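Local coordinates for protein putative aldolase (Bacteroides vulgatus ATCC 8482, PDB 3DXI) that is of unknown precise function but is probably an aldolase-like enzyme, built on a TIM barrel and related to the HMGL-like family, at residues I205-D209 / Y237-H242. Sequence-based numbering, arbitrary orientation.
Sequences ITAID and YLNKHH
Ile205 lies over one face of the Tyr237 ring and makes the tight end of this helix-helix contact. Its CG1 sits 4.2 Å from the ring centroid in a CH-pi contact, over the face and somewhat off the normal. Its CD1 stands above the ring plane and just outside the CD2 edge, 3.4 Å from Tyr237 CD2. With Tyr237 CG anti to the backbone N (chi1 -166°), the ring is laid against the isoleucine. Leu238 continues the apolar core: its CD2 touches both Ile205 CD1 and Ile208 CD1, each at 3.9 Å, and Ile208 and Leu238 meet tip to tip.

Toward the C-terminal ends the packing gives way to a polar link nearer solvent. Here Asp209, an exposed residue, accepts a hydrogen bond from His242, NE2 to OD1 at 2.9 Å with an N-H...O angle of 159°. OD1 uses its syn lone pair and lies close to the imidazole plane; carboxylate and ring are nearly coplanar, so the bond helps fix the ring's rotation. Leu238 CD2 lies against one face of that ring, toward its rim, and Ile208 CG2 comes within 4.0 Å of His242 NE2.

The axes of 205-209 and 237-241 come no nearer than 12.8 Å and cross at 47°, so side chains bridge the gap. The contact thus joins two outer helices of the TIM barrel, 200-209 and 231-241, which flank strand 214-217 in sequence; helix 171-184 packs against Thr206 and Ala207, and Thr170 of the second subunit against Tyr237.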
loop_
_atom_site.group_PDB
_atom_site.type_symbol
_atom_site.label_atom_id
_atom_site.label_comp_id
_atom_site.label_asym_id
_atom_site.label_seq_id
_atom_site.Cartn_x
_atom_site.Cartn_y
_atom_site.Cartn_z
ATOM N N ILE A 205 7.967 5.762 7.131
ATOM C CA ILE A 205 8.056 7.212 7.184
ATOM C C ILE A 205 7.823 7.689 8.621
ATOM O O ILE A 205 8.453 8.644 9.077
ATOM C CB ILE A 205 7.021 7.871 6.242
ATOM C CG1 ILE A 205 7.295 7.453 4.794
ATOM C CG2 ILE A 205 7.084 9.395 6.368
ATOM C CD1 ILE A 205 8.682 7.836 4.286
ATOM N N THR A 206 6.925 7.011 9.332
ATOM C CA THR A 206 6.606 7.357 10.716
ATOM C C THR A 206 7.848 7.177 11.591
ATOM O O THR A 206 8.154 8.020 12.438
ATOM C CB THR A 206 5.450 6.471 11.259
ATOM O OG1 THR A 206 4.254 6.738 10.516
ATOM C CG2 THR A 206 5.195 6.758 12.729
ATOM N N ALA A 207 8.566 6.080 11.364
ATOM C CA ALA A 207 9.782 5.786 12.108
ATOM C C ALA A 207 10.861 6.800 11.730
ATOM O O ALA A 207 11.553 7.348 12.602
ATOM C CB ALA A 207 10.255 4.362 11.803
ATOM N N ILE A 208 10.993 7.058 10.433
ATOM C CA ILE A 208 11.986 8.013 9.950
ATOM C C ILE A 208 11.795 9.382 10.614
ATOM O O ILE A 208 12.751 9.970 11.134
ATOM C CB ILE A 208 11.916 8.176 8.403
ATOM C CG1 ILE A 208 12.415 6.891 7.723
ATOM C CG2 ILE A 208 12.758 9.376 7.954
ATOM C CD1 ILE A 208 12.283 6.862 6.203
ATOM N N ASP A 209 10.562 9.881 10.611
ATOM C CA ASP A 209 10.291 11.181 11.210
ATOM C C ASP A 209 10.510 11.212 12.723
ATOM O O ASP A 209 10.620 12.286 13.306
ATOM C CB ASP A 209 8.879 11.656 10.857
ATOM C CG ASP A 209 8.730 11.986 9.375
ATOM O OD1 ASP A 209 9.769 12.205 8.708
ATOM O OD2 ASP A 209 7.581 12.039 8.876
ATOM N N TYR A 237 9.037 8.596 -2.283
ATOM C CA TYR A 237 8.463 9.409 -1.213
ATOM C C TYR A 237 9.497 10.351 -0.591
ATOM O O TYR A 237 9.234 11.543 -0.413
ATOM C CB TYR A 237 7.880 8.525 -0.106
ATOM C CG TYR A 237 6.988 9.292 0.853
ATOM C CD1 TYR A 237 5.613 9.380 0.632
ATOM C CD2 TYR A 237 7.524 9.974 1.948
ATOM C CE1 TYR A 237 4.793 10.126 1.470
ATOM C CE2 TYR A 237 6.708 10.730 2.799
ATOM C CZ TYR A 237 5.344 10.798 2.548
ATOM O OH TYR A 237 4.517 11.539 3.359
ATOM N N LEU A 238 10.663 9.809 -0.253
ATOM C CA LEU A 238 11.729 10.601 0.356
ATOM C C LEU A 238 12.256 11.681 -0.585
ATOM O O LEU A 238 12.648 12.753 -0.136
ATOM C CB LEU A 238 12.881 9.688 0.804
ATOM C CG LEU A 238 12.552 8.647 1.888
ATOM C CD1 LEU A 238 13.790 7.815 2.207
ATOM C CD2 LEU A 238 12.043 9.342 3.143
ATOM N N ASN A 239 12.273 11.405 -1.887
ATOM C CA ASN A 239 12.757 12.394 -2.846
ATOM C C ASN A 239 11.856 13.626 -2.831
ATOM O O ASN A 239 12.332 14.757 -2.935
ATOM C CB ASN A 239 12.814 11.800 -4.255
ATOM C CG ASN A 239 13.071 12.849 -5.323
ATOM O OD1 ASN A 239 12.135 13.361 -5.943
ATOM N ND2 ASN A 239 14.343 13.184 -5.533
ATOM N N LYS A 240 10.556 13.400 -2.682
ATOM C CA LYS A 240 9.586 14.491 -2.640
ATOM C C LYS A 240 9.488 15.187 -1.276
ATOM O O LYS A 240 9.575 16.411 -1.184
ATOM C CB LYS A 240 8.196 13.970 -3.030
ATOM C CG LYS A 240 7.058 14.952 -2.788
ATOM C CD LYS A 240 7.225 16.216 -3.612
ATOM C CE LYS A 240 6.076 17.173 -3.359
ATOM N NZ LYS A 240 6.228 18.432 -4.126
ATOM N N HIS A 241 9.310 14.399 -0.222
ATOM C CA HIS A 241 9.128 14.935 1.127
ATOM C C HIS A 241 10.342 15.104 2.031
ATOM O O HIS A 241 10.261 15.794 3.042
ATOM C CB HIS A 241 8.085 14.088 1.850
ATOM C CG HIS A 241 6.744 14.099 1.189
ATOM N ND1 HIS A 241 5.868 15.159 1.299
ATOM C CD2 HIS A 241 6.139 13.193 0.384
ATOM C CE1 HIS A 241 4.779 14.902 0.595
ATOM N NE2 HIS A 241 4.919 13.715 0.029
ATOM N N HIS A 242 11.463 14.485 1.686
ATOM C CA HIS A 242 12.646 14.609 2.529
ATOM C C HIS A 242 13.876 15.131 1.801
ATOM O O HIS A 242 14.972 15.095 2.341
ATOM C CB HIS A 242 12.960 13.263 3.189
ATOM C CG HIS A 242 11.939 12.838 4.200
ATOM N ND1 HIS A 242 10.610 12.657 3.884
ATOM C CD2 HIS A 242 12.048 12.590 5.526
ATOM C CE1 HIS A 242 9.943 12.316 4.974
ATOM N NE2 HIS A 242 10.793 12.270 5.984
#